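Local coordinates for protein acyl-coenzyme A oxidase 1 (Yarrowia lipolytica, PDB 5Y9D) that uses FAD to oxidise 2,3-saturated acyl-CoAs to (2E)-enoyl-CoAs with oxygen, releasing hydrogen peroxide in peroxisomal fatty acid beta-oxidation, at residues T22-T25 against F26-P29; L522-A525 against F526-S530; R566-T569 against R570-L573. All blocks are in the same frame, centred on the assembly; numbering follows the deposited sequence.

Contact 1 (T22-T25 against F26-P29); sequences TTNT and FTDP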
loop_
_atom_site.group_PDB
_atom_site.type_symbol
_atom_site.label_atom_id
_atom_site.label_comp_id
_atom_site.label_asym_id
_atom_site.label_seq_id
_atom_site.Cartn_x
_atom_site.Cartn_y
_atom_site.Cartn_z
ATOM N N THR A 22 -34.956 9.466 19.370
ATOM C CA THR A 22 -35.375 9.680 17.944
ATOM C C THR A 22 -34.503 8.957 16.875
ATOM O O THR A 22 -35.046 8.507 15.858
ATOM C CB THR A 22 -35.494 11.194 17.590
ATOM O OG1 THR A 22 -34.304 11.902 17.980
ATOM C CG2 THR A 22 -36.724 11.833 18.273
ATOM N N THR A 23 -33.207 8.800 17.126
ATOM C CA THR A 23 -32.317 8.145 16.169
ATOM C C THR A 23 -31.622 6.898 16.673
ATOM O O THR A 23 -31.407 6.726 17.848
ATOM C CB THR A 23 -31.243 9.091 15.583
ATOM O OG1 THR A 23 -30.136 9.201 16.477
ATOM C CG2 THR A 23 -31.805 10.446 15.322
ATOM N N ASN A 24 -31.299 6.025 15.736
ATOM C CA ASN A 24 -30.504 4.836 15.975
ATOM C C ASN A 24 -29.244 4.861 15.118
ATOM O O ASN A 24 -28.960 5.835 14.457
ATOM C CB ASN A 24 -31.304 3.557 15.740
ATOM C CG ASN A 24 -31.901 3.481 14.360
ATOM O OD1 ASN A 24 -31.355 3.997 13.407
ATOM N ND2 ASN A 24 -33.032 2.833 14.254
ATOM N N THR A 25 -28.487 3.781 15.144
ATOM C CA THR A 25 -27.217 3.749 14.475
ATOM C C THR A 25 -27.447 4.030 13.011
ATOM O O THR A 25 -26.665 4.696 12.386
ATOM C CB THR A 25 -26.549 2.373 14.597
ATOM O OG1 THR A 25 -26.599 1.935 15.944
ATOM C CG2 THR A 25 -25.120 2.446 14.192
ATOM N N PHE A 26 -28.533 3.511 12.474
ATOM C CA PHE A 26 -28.804 3.589 11.050
ATOM C C PHE A 26 -29.193 4.996 10.603
ATOM O O PHE A 26 -28.734 5.449 9.569
ATOM C CB PHE A 26 -29.909 2.604 10.684
ATOM C CG PHE A 26 -30.062 2.388 9.211
ATOM C CD1 PHE A 26 -29.051 1.757 8.484
ATOM C CD2 PHE A 26 -31.211 2.822 8.547
ATOM C CE1 PHE A 26 -29.186 1.561 7.125
ATOM C CE2 PHE A 26 -31.352 2.628 7.190
ATOM C CZ PHE A 26 -30.337 1.992 6.477
ATOM N N THR A 27 -29.988 5.695 11.410
ATOM C CA THR A 27 -30.563 6.975 11.023
ATOM C C THR A 27 -29.789 8.177 11.551
ATOM O O THR A 27 -30.064 9.313 11.201
ATOM C CB THR A 27 -32.034 7.073 11.524
ATOM O OG1 THR A 27 -32.077 6.940 12.965
ATOM C CG2 THR A 27 -32.908 5.966 10.850
ATOM N N ASP A 28 -28.816 7.934 12.410
ATOM C CA ASP A 28 -28.036 9.007 13.000
ATOM C C ASP A 28 -27.102 9.752 12.046
ATOM O O ASP A 28 -26.960 10.954 12.169
ATOM C CB ASP A 28 -27.221 8.462 14.173
ATOM C CG ASP A 28 -26.833 9.540 15.146
ATOM O OD1 ASP A 28 -27.734 10.235 15.672
ATOM O OD2 ASP A 28 -25.623 9.703 15.362
ATOM N N PRO A 29 -26.448 9.046 11.103
ATOM C CA PRO A 29 -25.400 9.740 10.354
ATOM C C PRO A 29 -25.783 11.029 9.636
ATOM O O PRO A 29 -25.019 12.000 9.665
ATOM C CB PRO A 29 -24.938 8.684 9.366
ATOM C CG PRO A 29 -25.132 7.389 10.091
ATOM C CD PRO A 29 -26.411 7.587 10.869
#
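From Asn24 to Asp28 the backbone folds from an extended lead-in into a helical turn: Thr23 and Asn24 have extended torsions, whereas Thr25 and Phe26 already lie in the helical region. The chain reversal brings Thr23 CA within 5.4 Å of Asp28 CA. Asp28 N reaches back to Asn24 O at 2.9 Å, an i to i+4 bond, and Thr27 N adds only a weak bond to the same oxygen.

Two side chains complete the turn, each answering the other's backbone. Asn24 turns its amide toward the coming turn, CG lying between the backbone N and the carbonyl carbon (chi1 56°), which presents OD1 to Thr27 N at 3.0 Å. In return, Thr27 OG1 accepts a nearly straight bond (167°) from Asn24 N, also 3.0 Å long; the two side chains approach at about a right angle. One residue to either side, Thr23 OG1 donates to Asp28 OD1 over 2.7 Å, meeting it on the anti side and 31° out of the carboxylate plane. The other carboxylate oxygen, Asp28 OD2, forms a salt bridge with Arg338, so both oxygens of this buried group are engaged.

Thr25 OG1 is hydrogen-bonded to Glu181 of the second subunit, where His199 of that subunit packs on Asn24 and Thr25, and its Ile200 on Phe26. The Phe26 side chain also packs on Tyr666 and Glu667 of helix 665-676. The reciprocal pairing of Asn24 and Thr27, side chain to backbone N in both directions, is the bonding pattern of a capping box, here leading into helix 28-38 at the subunit interface.

Contact 2 (L522-A525 against F526-S530); sequences LVEA and FRTAS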
loop_
_atom_site.group_PDB
_atom_site.type_symbol
_atom_site.label_atom_id
_atom_site.label_comp_id
_atom_site.label_asym_id
_atom_site.label_seq_id
_atom_site.Cartn_x
_atom_site.Cartn_y
_atom_site.Cartn_z
ATOM N N LEU A 522 9.297 28.325 10.882
ATOM C CA LEU A 522 9.163 26.947 10.411
ATOM C C LEU A 522 9.864 26.851 9.080
ATOM O O LEU A 522 10.712 25.978 8.878
ATOM C CB LEU A 522 7.688 26.536 10.303
ATOM C CG LEU A 522 7.002 26.534 11.671
ATOM C CD1 LEU A 522 5.491 26.432 11.575
ATOM C CD2 LEU A 522 7.582 25.446 12.551
ATOM N N VAL A 523 9.559 27.798 8.208
ATOM C CA VAL A 523 10.203 27.851 6.893
ATOM C C VAL A 523 11.721 27.797 7.058
ATOM O O VAL A 523 12.383 26.884 6.564
ATOM C CB VAL A 523 9.791 29.110 6.105
ATOM C CG1 VAL A 523 10.661 29.300 4.874
ATOM C CG2 VAL A 523 8.331 29.019 5.684
ATOM N N GLU A 524 12.234 28.762 7.808
ATOM C CA GLU A 524 13.650 28.906 8.079
ATOM C C GLU A 524 14.195 27.644 8.719
ATOM O O GLU A 524 15.318 27.238 8.429
ATOM C CB GLU A 524 13.886 30.133 8.977
ATOM C CG GLU A 524 15.353 30.432 9.290
ATOM C CD GLU A 524 16.194 30.606 8.037
ATOM O OE1 GLU A 524 15.618 31.080 7.036
ATOM O OE2 GLU A 524 17.409 30.270 8.036
ATOM N N ALA A 525 13.400 26.993 9.570
ATOM C CA ALA A 525 13.864 25.754 10.188
ATOM C C ALA A 525 14.041 24.700 9.127
ATOM O O ALA A 525 15.020 23.924 9.142
ATOM C CB ALA A 525 12.905 25.272 11.249
ATOM N N PHE A 526 13.103 24.687 8.188
ATOM C CA PHE A 526 13.137 23.661 7.157
ATOM C C PHE A 526 14.234 23.919 6.171
ATOM O O PHE A 526 14.974 22.993 5.848
ATOM C CB PHE A 526 11.776 23.469 6.472
ATOM C CG PHE A 526 11.049 22.294 7.002
ATOM C CD1 PHE A 526 10.200 22.423 8.074
ATOM C CD2 PHE A 526 11.305 21.041 6.503
ATOM C CE1 PHE A 526 9.571 21.328 8.609
ATOM C CE2 PHE A 526 10.685 19.941 7.032
ATOM C CZ PHE A 526 9.815 20.086 8.090
ATOM N N ARG A 527 14.350 25.165 5.716
ATOM C CA ARG A 527 15.453 25.583 4.846
ATOM C C ARG A 527 16.848 25.287 5.425
ATOM O O ARG A 527 17.741 24.796 4.728
ATOM C CB ARG A 527 15.323 27.058 4.540
ATOM C CG ARG A 527 14.161 27.340 3.619
ATOM C CD ARG A 527 13.936 28.809 3.399
ATOM N NE ARG A 527 13.053 28.975 2.253
ATOM C CZ ARG A 527 12.509 30.118 1.861
ATOM N NH1 ARG A 527 12.733 31.270 2.491
ATOM N NH2 ARG A 527 11.738 30.097 0.800
ATOM N N THR A 528 17.010 25.565 6.710
ATOM C CA THR A 528 18.209 25.204 7.458
ATOM C C THR A 528 18.501 23.712 7.462
ATOM O O THR A 528 19.651 23.309 7.293
ATOM C CB THR A 528 18.069 25.687 8.919
ATOM O OG1 THR A 528 17.906 27.105 8.906
ATOM C CG2 THR A 528 19.269 25.328 9.730
ATOM N N ALA A 529 17.484 22.889 7.700
ATOM C CA ALA A 529 17.691 21.433 7.667
ATOM C C ALA A 529 18.062 20.999 6.257
ATOM O O ALA A 529 18.979 20.225 6.062
ATOM C CB ALA A 529 16.463 20.669 8.161
ATOM N N SER A 530 17.360 21.512 5.264
ATOM C CA SER A 530 17.683 21.162 3.876
ATOM C C SER A 530 19.081 21.654 3.475
ATOM O O SER A 530 19.898 20.872 2.992
ATOM C CB SER A 530 16.636 21.697 2.903
ATOM O OG SER A 530 16.955 21.329 1.564
#
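Glu524 O receives two donors from Thr528, and this is the tight part of the contact. Thr528 N bonds to it at 2.9 Å and Thr528 OG1 at 2.6 Å, arriving from opposite faces of the carbonyl plane. OG1 stands beside its own backbone N, anti to the carbonyl carbon (chi1 -60°), which turns the hydroxyl toward the carbonyl of the preceding turn. Glu524 bends at chi2 and brings OE2 to 3.3 Å from Thr528 OG1, but the angle there is poor; OE2 instead accepts a hydrogen bond from Lys503 N.

On the buried flank the Phe526 ring turns its edge to Leu522 O; the oxygen lies near the ring plane, 3.7 Å from Phe526 CD1. These turns belong to helix 519-544 of the all-helical C-terminal part of acyl-CoA oxidases, where Phe526 meets Phe611 edge-to-face and Leu522 packs on Ala600 and Leu601 of helix 589-606.

The side of Val523 and Arg527 is looser only in being partly exposed and in having no polar bond between the side chains; helix 558-581 lies beside it, Ser575 against Val523 and Gln571 against Arg527. Arg527, extended from CG to NE, lays its guanidinium alongside the valine, with Val523 CG1 3.4 Å above one face of that group, offset toward its rim. The backbone here is firm, Arg527 N meeting Val523 O in a nearly straight bond (173°) of 2.7 Å.

Contact 3 (R566-T569 against R570-L573); sequences RIHT and RQHL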
loop_
_atom_site.group_PDB
_atom_site.type_symbol
_atom_site.label_atom_id
_atom_site.label_comp_id
_atom_site.label_asym_id
_atom_site.label_seq_id
_atom_site.Cartn_x
_atom_site.Cartn_y
_atom_site.Cartn_z
ATOM N N ARG A 566 14.414 14.627 -0.330
ATOM C CA ARG A 566 13.295 14.505 0.571
ATOM C C ARG A 566 13.067 15.747 1.370
ATOM O O ARG A 566 11.954 16.209 1.368
ATOM C CB ARG A 566 13.448 13.329 1.545
ATOM C CG ARG A 566 12.094 12.849 2.068
ATOM C CD ARG A 566 12.110 12.628 3.542
ATOM N NE ARG A 566 12.390 11.247 3.871
ATOM C CZ ARG A 566 12.846 10.847 5.061
ATOM N NH1 ARG A 566 13.098 11.751 6.017
ATOM N NH2 ARG A 566 13.057 9.542 5.291
ATOM N N ILE A 567 14.091 16.245 2.087
ATOM C CA ILE A 567 13.924 17.469 2.889
ATOM C C ILE A 567 13.613 18.696 2.027
ATOM O O ILE A 567 12.792 19.502 2.394
ATOM C CB ILE A 567 15.135 17.864 3.760
ATOM C CG1 ILE A 567 15.878 16.663 4.318
ATOM C CG2 ILE A 567 14.679 18.732 4.931
ATOM C CD1 ILE A 567 15.001 15.749 5.143
ATOM N N HIS A 568 14.273 18.842 0.893
ATOM C CA HIS A 568 14.147 20.072 0.094
ATOM C C HIS A 568 12.768 20.151 -0.556
ATOM O O HIS A 568 12.156 21.209 -0.631
ATOM C CB HIS A 568 15.231 20.106 -0.990
ATOM C CG HIS A 568 14.899 20.999 -2.144
ATOM N ND1 HIS A 568 15.016 22.366 -2.084
ATOM C CD2 HIS A 568 14.406 20.720 -3.368
ATOM C CE1 HIS A 568 14.636 22.894 -3.232
ATOM N NE2 HIS A 568 14.251 21.919 -4.024
ATOM N N THR A 569 12.302 19.013 -1.048
ATOM C CA THR A 569 10.943 18.875 -1.512
ATOM C C THR A 569 9.969 19.231 -0.407
ATOM O O THR A 569 9.056 20.056 -0.639
ATOM C CB THR A 569 10.619 17.452 -2.015
ATOM O OG1 THR A 569 11.461 17.122 -3.123
ATOM C CG2 THR A 569 9.198 17.393 -2.488
ATOM N N ARG A 570 10.140 18.642 0.788
ATOM C CA ARG A 570 9.181 18.945 1.844
ATOM C C ARG A 570 9.203 20.432 2.209
ATOM O O ARG A 570 8.139 21.026 2.430
ATOM C CB ARG A 570 9.356 18.085 3.082
ATOM C CG ARG A 570 8.316 18.392 4.162
ATOM C CD ARG A 570 6.878 18.104 3.672
ATOM N NE ARG A 570 6.278 17.114 4.570
ATOM C CZ ARG A 570 6.094 15.830 4.300
ATOM N NH1 ARG A 570 6.363 15.319 3.113
ATOM N NH2 ARG A 570 5.596 15.050 5.242
ATOM N N GLN A 571 10.408 21.019 2.231
ATOM C CA GLN A 571 10.611 22.463 2.448
ATOM C C GLN A 571 9.977 23.304 1.328
ATOM O O GLN A 571 9.414 24.366 1.568
ATOM C CB GLN A 571 12.126 22.761 2.612
ATOM C CG GLN A 571 12.525 24.231 2.699
ATOM C CD GLN A 571 12.562 24.910 1.342
ATOM O OE1 GLN A 571 12.866 24.284 0.316
ATOM N NE2 GLN A 571 12.197 26.171 1.314
ATOM N N HIS A 572 10.065 22.836 0.100
ATOM C CA HIS A 572 9.426 23.530 -0.997
ATOM C C HIS A 572 7.901 23.610 -0.856
ATOM O O HIS A 572 7.275 24.652 -1.168
ATOM C CB HIS A 572 9.756 22.841 -2.303
ATOM C CG HIS A 572 9.477 23.675 -3.508
ATOM N ND1 HIS A 572 10.091 24.885 -3.726
ATOM C CD2 HIS A 572 8.682 23.458 -4.579
ATOM C CE1 HIS A 572 9.673 25.391 -4.871
ATOM N NE2 HIS A 572 8.824 24.540 -5.413
ATOM N N LEU A 573 7.290 22.524 -0.398
ATOM C CA LEU A 573 5.830 22.475 -0.359
ATOM C C LEU A 573 5.315 23.324 0.765
ATOM O O LEU A 573 4.374 24.111 0.578
ATOM C CB LEU A 573 5.307 21.062 -0.211
ATOM C CG LEU A 573 5.201 20.255 -1.494
ATOM C CD1 LEU A 573 4.713 18.852 -1.114
ATOM C CD2 LEU A 573 4.252 20.885 -2.517
#
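His572 N to His568 O, at 2.7 Å, is the shortest of four successive i to i+4 backbone bonds across this contact. Gln571 N follows with 2.8 Å to Ile567 O, and Leu573 N and Arg570 N reach Thr569 O and Arg566 O at 3.0 and 3.1 Å. All four N-H...O angles lie between 146° and 162°, the unbroken bonding of a regular alpha-helix.

The polar ends of Arg566, His568 and Arg570 find their partners in other elements, Arg566 NH1 in a salt bridge with Asp607 and His568 ND1 in a hydrogen bond with Tyr497, whereas Thr569 OG1 turns back to Ala565 O of the previous turn. In Arg570 the bends at chi2 and chi3 fold the chain toward helix 589-606, where NE bonds to Ser603 OG and NH2 forms a salt bridge with Glu606; separately, the guanidinium makes a cation-pi contact with Tyr367. Helix 558-581, which carries the whole segment, is packed between helix 519-544, met through Phe526 and Arg527, and helices 400-437 and 467-486, in the helical C-terminal half of acyl-CoA oxidases; on the latter side His572 and Leu573 pack on Met420, Thr569 on Phe423, and His568 and Thr569 on Met474.

Beyond these bonds, contact within the segment is mostly of CB atoms on carbonyl oxygens. His572 CB lies 3.3 Å from both His568 O and Thr569 O, and Gln571 CB is equally near Ile567 O. Arg570 CB makes a slightly longer approach of the same kind, 3.6 Å from Arg566 O.

How the contacts relate
Contact 2 lies on helix 519-544 and contact 3 on helix 558-581; both are buried, and the two helices pack together where they meet, with contact centres 9 Å apart and Ser530 OG within 3.3 Å of His568 CB. Tyr497 bridges the two. Contact 1 is remote, its centre 48 Å from that of contact 2 and 45 Å from that of contact 3, and lies at the start of the modelled chain beside the second subunit. The chemistry follows the setting. At the partly buried helix start, side chains supply most of the bonds; inside the helices the backbone supplies most, with one threonine hydroxyl added in contact 2, and in contact 3 the side chains' polar ends are spent mainly on neighbouring elements.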